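Side-chain contacts in hypothetical bacterial 6-phosphogluconolactonase (Bacteroides fragilis, PDB 3SCY), which probably hydrolyses 6-phosphogluconolactone to 6-phosphogluconate, as a putative lactonase built on a seven-bladed beta-propeller: residues A[136-141]-A[193-198]; A[284-289]-A[339-344]; A[320-325]-A[331-336]. All coordinates share one frame; numbering follows the deposited sequence.

Contact 1: A[136-141]-A[193-198]; sequences ASDVIE and KEKFLT
At the rim of the beta-propeller, where the outermost strands of two successive blades come together, Asp138 and Ile140 of one blade meet Lys195 and Leu197 of the next. The polar half of the junction runs through water. Asp138 OD2 accepts a hydrogen bond of 2.7 Å from one water, which in turn accepts from Leu197 N at 2.8 Å. A second water donates both to the same carboxylate oxygen and to Leu197 O, 2.8 Å from that carbonyl oxygen. Through the two waters Asp138 OD2 is linked to both N-H and C=O of Leu197, bonding neither directly. With CG anti to the backbone N (chi1 -157°), Asp138 is directed toward segment 193-198 and the waters. The long, extended chain of Lys195 passes OD2 with its CE, 3.6 Å away, while NZ lies 4.6 Å from Asp138 OD2, too far for a salt bridge; the opposite charges probably still favour one another. Beside this solvated patch, Ile140 and Leu197 cross at about a right angle, and Ile140 CD1 rests 3.9 Å from Leu197 CD1. Phe182 and Ile184 of strand 178-184 extend the apolar layer. The strand carrying Asp138 begins at a classic beta bulge, in which Ser137 and Asp138 both face Val124. The contact is thus a partly buried seam between outer strands of successive propeller blades, apolar at Ile140 and Leu197 and water-bridged at Asp138.

Contact 2: A[284-289]-A[339-344]; sequences VAIFKV and TGLLTD. With NA (sodium ion), chain E.
Chi1 of -48° sets CG1 of Ile286 anti to its carbonyl carbon, and the trans chi2 carries CD1 straight out toward Leu342, whose CG is likewise anti to its carbonyl carbon (chi1 -56°). The two side chains meet at a slant, with Ile286 CD1 3.9 Å from Leu342 CG. Ile286 CD1 also lies 4.2 Å from Leu341 CD2, although the CB of that leucine points away from the strand. The other branch of Ile286 serves Gly340: CG2 sits 3.5 Å from Gly340 O, and one isoleucine thus spans three consecutive residues, Gly340 to Leu342, where the loop runs into the strand. Gly340 has a positive phi (83°), a backbone conformation that suits glycine, and the isoleucine branch packs closely against its main chain. Its carbonyl oxygen is also hydrogen-bonded to Tyr274 OH. Thr339 OG1 accepts from Leu341 N at 3.2 Å, an ST turn just ahead of the strand that starts at Leu342. Leu342 then turns its side chain inward and its carbonyl outward to a sodium ion, which Leu342 O binds at 2.4 Å. Four waters and Gln302 OE1 bring the ligands of the ion to six, and one of those waters also accepts from Leu342 N at 3.2 Å. Ile286 is flanked by Tyr274 of strand 272-277 and Val299 of strand 296-303, while Leu342 leans on Phe333 and Arg335 of strand 329-335, so the third strand of one blade packs against the loop and the start of the outer strand of the next.

Contact 3: A[320-325]-A[331-336]; sequences LLVACR and QIFERD
The ring of Phe333 takes Leu320 O at its edge and in its plane, CD1 lying 3.6 Å from that oxygen, while Val322 approaches obliquely, its CG2 3.7 Å from Phe333 CE1. The amide of Gln331 is turned so that its OE1 comes within 3.6 Å of Cys324 SG, a packing contact; the hydrogen bond of this oxygen is to Gly305 N. The third flat group, the guanidinium of Arg335, is held beyond the hairpin by Tyr274 OH at NE and Gly317 O at NH1, and it is the aliphatic CG of Arg335 that approaches Leu320 CB, at 4.3 Å. Leu320, Val322, Gln331 and Phe333 thus share one face of the sheet, with Phe311 of strand 310-313 touching both Leu320 and Val322. On the reverse face Leu321 and Ile332 lie side by side and point the same way. Ile332 bends its chain at chi2 (-60°), which brings CD1 over to 3.8 Å from Leu321 CG; Leu357 and Phe359 of strand 354-360 pack on the leucine here. Between the faces runs a regular ladder. The two hydrogen-bonded pairs are Leu320 with Phe333 and Val322 with Gln331, and Leu321 with Ile332 is the non-hydrogen-bonded pair between them. All four ladder bonds, Leu320 N to Phe333 O, Phe333 N to Leu320 O, Val322 N to Gln331 O and Gln331 N to Val322 O, measure 2.8 Å. Those from Leu320 N and Val322 N are nearly straight (169° and 170°), the other two more bent. Leu321 CA adds a CA-H...O contact of 3.3 Å to Gln331 O. Strands 319-324 and 329-335 so form an antiparallel beta hairpin, the middle two strands of a four-stranded propeller blade.

How the contacts relate
From the N terminus, contact 1 comes first: 136-141 ends one blade, and the chain runs through strands 157-162, 168-173 and 178-184 before 193-198 lies against it at the next blade's outer edge. Contact 2 opens much later, at 284-289, and closes at 339-344, once the chain has finished that blade and laid down three strands of the next. Contact 3, the hairpin of that following blade, falls wholly within this interval. The two also touch: strand 342-350 pairs with strand 329-335 through a probable Thr343 O-Glu334 N hydrogen bond, and Leu341 O-Asp336 N probably continues it just beyond the strand ends. Contact 1 lies across the propeller, its centre about 40 Å from that of contact 2.

Contact 1: A[136-141]-A[193-198]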
# COMPACT_ATOMS: atom_id res chain seq x y z
N ALA A 136 -0.64 -2.35 -21.52
CA ALA A 136 -1.64 -1.46 -20.92
C ALA A 136 -2.87 -1.30 -21.82
O ALA A 136 -2.71 -1.17 -23.04
CB ALA A 136 -1.04 -0.12 -20.64
N SER A 137 -4.07 -1.41 -21.24
CA SER A 137 -5.32 -1.22 -22.00
C SER A 137 -5.87 0.18 -21.78
O SER A 137 -6.69 0.63 -22.58
CB SER A 137 -6.37 -2.25 -21.61
OG SER A 137 -6.55 -2.21 -20.20
N ASP A 138 -5.40 0.89 -20.74
CA ASP A 138 -5.85 2.27 -20.48
C ASP A 138 -4.81 3.02 -19.67
O ASP A 138 -4.16 2.44 -18.82
CB ASP A 138 -7.18 2.25 -19.72
CG ASP A 138 -8.05 3.48 -19.84
OD1 ASP A 138 -7.69 4.41 -20.64
OD2 ASP A 138 -9.15 3.50 -19.23
N VAL A 139 -4.62 4.29 -19.99
CA VAL A 139 -3.75 5.24 -19.26
C VAL A 139 -4.64 6.45 -19.02
O VAL A 139 -5.08 7.09 -19.99
CB VAL A 139 -2.40 5.59 -19.96
CG1 VAL A 139 -1.57 6.58 -19.11
CG2 VAL A 139 -1.58 4.35 -20.25
N ILE A 140 -4.98 6.72 -17.76
CA ILE A 140 -5.91 7.78 -17.38
C ILE A 140 -5.13 8.93 -16.79
O ILE A 140 -4.51 8.77 -15.73
CB ILE A 140 -7.03 7.24 -16.43
CG1 ILE A 140 -7.74 6.03 -17.09
CG2 ILE A 140 -8.05 8.35 -16.07
CD1 ILE A 140 -8.55 5.13 -16.19
N GLU A 141 -5.10 10.07 -17.49
CA GLU A 141 -4.35 11.25 -17.05
C GLU A 141 -5.21 12.17 -16.20
O GLU A 141 -6.44 12.21 -16.36
CB GLU A 141 -3.84 12.03 -18.28
CG GLU A 141 -2.80 11.28 -19.09
CD GLU A 141 -1.36 11.29 -18.60
OE1 GLU A 141 -1.03 12.08 -17.68
OE2 GLU A 141 -0.55 10.53 -19.18
N LYS A 193 -11.81 -7.42 -23.98
CA LYS A 193 -11.26 -6.09 -24.25
C LYS A 193 -12.22 -4.94 -23.84
O LYS A 193 -12.10 -3.81 -24.35
CB LYS A 193 -10.86 -5.92 -25.76
CG LYS A 193 -10.10 -7.09 -26.39
CD LYS A 193 -8.62 -7.07 -26.06
CE LYS A 193 -7.85 -8.14 -26.79
NZ LYS A 193 -6.63 -8.53 -26.03
N GLU A 194 -13.17 -5.21 -22.92
CA GLU A 194 -14.07 -4.14 -22.45
C GLU A 194 -13.26 -3.17 -21.58
O GLU A 194 -12.26 -3.55 -20.94
CB GLU A 194 -15.27 -4.68 -21.66
CG GLU A 194 -16.17 -5.62 -22.45
CD GLU A 194 -17.28 -6.27 -21.65
OE1 GLU A 194 -17.60 -5.77 -20.55
OE2 GLU A 194 -17.85 -7.28 -22.14
N LYS A 195 -13.72 -1.90 -21.53
CA LYS A 195 -13.04 -0.91 -20.70
C LYS A 195 -13.28 -1.22 -19.22
O LYS A 195 -14.43 -1.45 -18.82
CB LYS A 195 -13.54 0.50 -21.07
CG LYS A 195 -12.73 1.63 -20.46
CD LYS A 195 -13.22 2.95 -21.11
CE LYS A 195 -12.24 4.06 -20.93
NZ LYS A 195 -12.82 5.38 -21.34
N PHE A 196 -12.21 -1.18 -18.41
CA PHE A 196 -12.33 -1.49 -17.00
C PHE A 196 -12.92 -0.31 -16.19
O PHE A 196 -13.81 -0.52 -15.35
CB PHE A 196 -10.94 -1.88 -16.45
CG PHE A 196 -10.87 -2.34 -15.01
CD1 PHE A 196 -11.83 -3.19 -14.49
CD2 PHE A 196 -9.82 -1.94 -14.19
CE1 PHE A 196 -11.76 -3.63 -13.16
CE2 PHE A 196 -9.73 -2.41 -12.87
CZ PHE A 196 -10.71 -3.23 -12.36
N LEU A 197 -12.35 0.89 -16.37
CA LEU A 197 -12.73 2.04 -15.56
C LEU A 197 -13.40 3.14 -16.33
O LEU A 197 -12.98 3.47 -17.43
CB LEU A 197 -11.48 2.65 -14.90
CG LEU A 197 -10.63 1.70 -14.03
CD1 LEU A 197 -9.38 2.41 -13.52
CD2 LEU A 197 -11.46 1.10 -12.90
N THR A 198 -14.43 3.74 -15.73
CA THR A 198 -15.12 4.91 -16.26
C THR A 198 -15.24 5.92 -15.13
O THR A 198 -15.40 5.51 -13.98
CB THR A 198 -16.49 4.53 -16.84
OG1 THR A 198 -17.22 3.81 -15.85
CG2 THR A 198 -16.37 3.70 -18.10
O HOH W 1 -10.00 1.26 -17.90
O HOH W 2 -11.10 5.24 -18.41

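Contact 2: A[284-289]-A[339-344]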
# COMPACT_ATOMS: atom_id res chain seq x y z
N VAL A 284 5.37 5.35 14.50
CA VAL A 284 4.00 4.95 14.22
C VAL A 284 3.09 5.51 15.27
O VAL A 284 3.29 5.23 16.45
CB VAL A 284 3.91 3.40 14.15
CG1 VAL A 284 2.48 2.92 13.95
CG2 VAL A 284 4.81 2.86 13.04
N ALA A 285 2.08 6.29 14.84
CA ALA A 285 1.03 6.83 15.72
C ALA A 285 -0.03 5.75 15.88
O ALA A 285 -0.36 5.04 14.91
CB ALA A 285 0.43 8.09 15.11
N ILE A 286 -0.55 5.60 17.10
CA ILE A 286 -1.53 4.58 17.44
C ILE A 286 -2.82 5.22 17.89
O ILE A 286 -2.82 6.03 18.82
CB ILE A 286 -0.97 3.66 18.55
CG1 ILE A 286 0.49 3.20 18.22
CG2 ILE A 286 -1.95 2.48 18.82
CD1 ILE A 286 1.23 2.46 19.38
N PHE A 287 -3.91 4.82 17.24
CA PHE A 287 -5.25 5.34 17.54
C PHE A 287 -6.20 4.24 17.90
O PHE A 287 -6.18 3.16 17.29
CB PHE A 287 -5.84 6.09 16.35
CG PHE A 287 -5.03 7.27 15.87
CD1 PHE A 287 -4.00 7.09 14.95
CD2 PHE A 287 -5.32 8.56 16.31
CE1 PHE A 287 -3.26 8.18 14.49
CE2 PHE A 287 -4.59 9.65 15.83
CZ PHE A 287 -3.58 9.46 14.91
N LYS A 288 -7.07 4.52 18.87
CA LYS A 288 -8.15 3.62 19.25
C LYS A 288 -9.34 3.96 18.40
O LYS A 288 -9.65 5.14 18.24
CB LYS A 288 -8.50 3.79 20.74
CG LYS A 288 -9.54 2.81 21.23
CD LYS A 288 -9.83 2.95 22.75
CE LYS A 288 -10.02 1.60 23.40
NZ LYS A 288 -11.10 0.80 22.75
N VAL A 289 -9.96 2.95 17.78
CA VAL A 289 -11.12 3.15 16.93
C VAL A 289 -12.38 2.95 17.75
O VAL A 289 -12.52 1.93 18.43
CB VAL A 289 -11.08 2.17 15.73
CG1 VAL A 289 -12.31 2.34 14.84
CG2 VAL A 289 -9.79 2.37 14.90
N THR A 339 -4.43 -2.81 24.51
CA THR A 339 -4.10 -1.38 24.60
C THR A 339 -3.68 -0.78 23.26
O THR A 339 -3.61 0.44 23.15
CB THR A 339 -2.94 -1.16 25.59
OG1 THR A 339 -1.77 -1.74 25.01
CG2 THR A 339 -3.23 -1.75 26.97
N GLY A 340 -3.35 -1.63 22.29
CA GLY A 340 -2.86 -1.16 20.99
C GLY A 340 -1.38 -0.84 20.97
O GLY A 340 -0.81 -0.63 19.89
N LEU A 341 -0.71 -0.85 22.15
CA LEU A 341 0.69 -0.46 22.28
C LEU A 341 1.67 -1.49 21.77
O LEU A 341 1.36 -2.69 21.68
CB LEU A 341 1.03 -0.07 23.72
CG LEU A 341 0.14 1.02 24.32
CD1 LEU A 341 0.56 1.32 25.75
CD2 LEU A 341 0.11 2.31 23.43
N LEU A 342 2.85 -1.01 21.39
CA LEU A 342 3.86 -1.81 20.71
C LEU A 342 5.12 -2.01 21.54
O LEU A 342 5.50 -1.12 22.31
CB LEU A 342 4.24 -1.10 19.39
CG LEU A 342 3.09 -0.80 18.44
CD1 LEU A 342 3.58 -0.08 17.19
CD2 LEU A 342 2.35 -2.10 18.03
N THR A 343 5.78 -3.18 21.35
CA THR A 343 7.04 -3.55 22.01
C THR A 343 8.01 -4.11 20.99
O THR A 343 7.70 -5.12 20.35
CB THR A 343 6.79 -4.58 23.13
OG1 THR A 343 5.82 -4.09 24.04
CG2 THR A 343 8.08 -4.95 23.89
N ASP A 344 9.18 -3.49 20.83
CA ASP A 344 10.22 -3.99 19.93
C ASP A 344 10.76 -5.30 20.53
O ASP A 344 11.24 -5.32 21.67
CB ASP A 344 11.34 -2.95 19.73
CG ASP A 344 12.37 -3.29 18.68
OD1 ASP A 344 12.36 -4.44 18.16
OD2 ASP A 344 13.20 -2.42 18.38
NA NA E . 6.12 1.16 22.51
O HOH W 3 3.71 2.04 21.85
O HOH W 4 7.88 0.71 23.87
O HOH W 5 6.63 3.68 22.54
O HOH W 6 4.52 1.40 24.60

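Contact 3: A[320-325]-A[331-336]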
# COMPACT_ATOMS: atom_id res chain seq x y z
N LEU A 320 3.42 -6.18 14.42
CA LEU A 320 3.45 -5.06 13.50
C LEU A 320 4.90 -4.91 13.03
O LEU A 320 5.83 -4.74 13.85
CB LEU A 320 2.93 -3.80 14.21
CG LEU A 320 2.66 -2.59 13.30
CD1 LEU A 320 1.61 -1.65 13.90
CD2 LEU A 320 3.95 -1.82 13.00
N LEU A 321 5.10 -5.08 11.71
CA LEU A 321 6.42 -5.06 11.11
C LEU A 321 6.62 -3.79 10.34
O LEU A 321 5.77 -3.43 9.52
CB LEU A 321 6.60 -6.25 10.15
CG LEU A 321 6.60 -7.66 10.77
CD1 LEU A 321 5.21 -8.14 11.13
CD2 LEU A 321 7.15 -8.68 9.76
N VAL A 322 7.73 -3.08 10.63
CA VAL A 322 8.03 -1.78 10.03
C VAL A 322 9.25 -1.83 9.11
O VAL A 322 10.35 -2.11 9.57
CB VAL A 322 8.24 -0.69 11.09
CG1 VAL A 322 8.45 0.68 10.44
CG2 VAL A 322 7.07 -0.64 12.07
N ALA A 323 9.05 -1.51 7.82
CA ALA A 323 10.17 -1.40 6.89
C ALA A 323 10.82 -0.03 7.09
O ALA A 323 10.15 0.99 6.93
CB ALA A 323 9.67 -1.55 5.46
N CYS A 324 12.11 -0.01 7.47
CA CYS A 324 12.81 1.26 7.71
C CYS A 324 13.83 1.41 6.59
O CYS A 324 14.88 0.76 6.63
CB CYS A 324 13.45 1.26 9.09
SG CYS A 324 12.28 1.02 10.44
N ARG A 325 13.48 2.20 5.58
CA ARG A 325 14.29 2.34 4.38
C ARG A 325 15.71 2.79 4.68
O ARG A 325 16.65 2.24 4.10
CB ARG A 325 13.65 3.34 3.42
CG ARG A 325 14.33 3.40 2.04
CD ARG A 325 13.93 4.66 1.29
NE ARG A 325 14.52 5.86 1.88
CZ ARG A 325 14.35 7.10 1.42
NH1 ARG A 325 13.61 7.32 0.35
NH2 ARG A 325 14.92 8.12 2.04
N GLN A 331 11.81 -3.80 11.34
CA GLN A 331 11.69 -3.91 12.79
C GLN A 331 10.43 -4.66 13.16
O GLN A 331 9.37 -4.41 12.54
CB GLN A 331 11.63 -2.53 13.40
CG GLN A 331 12.94 -1.87 13.66
CD GLN A 331 12.63 -0.60 14.41
OE1 GLN A 331 11.86 0.23 13.94
NE2 GLN A 331 13.14 -0.47 15.61
N ILE A 332 10.51 -5.53 14.17
CA ILE A 332 9.37 -6.33 14.56
C ILE A 332 8.84 -5.87 15.92
O ILE A 332 9.58 -5.91 16.91
CB ILE A 332 9.73 -7.86 14.60
CG1 ILE A 332 10.68 -8.32 13.46
CG2 ILE A 332 8.48 -8.74 14.75
CD1 ILE A 332 10.15 -8.10 12.00
N PHE A 333 7.56 -5.47 15.97
CA PHE A 333 6.91 -5.04 17.21
C PHE A 333 5.79 -5.98 17.60
O PHE A 333 4.99 -6.39 16.77
CB PHE A 333 6.33 -3.61 17.10
CG PHE A 333 7.37 -2.55 16.85
CD1 PHE A 333 7.74 -2.21 15.55
CD2 PHE A 333 7.97 -1.87 17.91
CE1 PHE A 333 8.73 -1.26 15.32
CE2 PHE A 333 8.97 -0.94 17.68
CZ PHE A 333 9.32 -0.60 16.38
N GLU A 334 5.74 -6.34 18.88
CA GLU A 334 4.64 -7.12 19.39
C GLU A 334 3.52 -6.15 19.78
O GLU A 334 3.82 -5.11 20.37
CB GLU A 334 5.08 -7.99 20.57
CG GLU A 334 3.97 -8.91 21.05
CD GLU A 334 4.33 -9.97 22.07
OE1 GLU A 334 5.54 -10.14 22.37
OE2 GLU A 334 3.40 -10.66 22.54
N ARG A 335 2.28 -6.47 19.43
CA ARG A 335 1.09 -5.69 19.74
C ARG A 335 0.41 -6.17 20.99
O ARG A 335 0.16 -7.37 21.14
CB ARG A 335 0.05 -5.79 18.63
CG ARG A 335 0.37 -5.07 17.36
CD ARG A 335 -0.84 -4.97 16.43
NE ARG A 335 -1.93 -4.15 16.96
CZ ARG A 335 -3.08 -4.61 17.44
NH1 ARG A 335 -3.35 -5.91 17.39
NH2 ARG A 335 -3.97 -3.78 17.95
N ASP A 336 0.03 -5.24 21.85
CA ASP A 336 -0.80 -5.59 22.98
C ASP A 336 -2.20 -5.38 22.46
O ASP A 336 -2.56 -4.26 22.11
CB ASP A 336 -0.47 -4.72 24.20
CG ASP A 336 -1.29 -5.07 25.43
OD1 ASP A 336 -2.48 -5.42 25.27
OD2 ASP A 336 -0.78 -4.91 26.55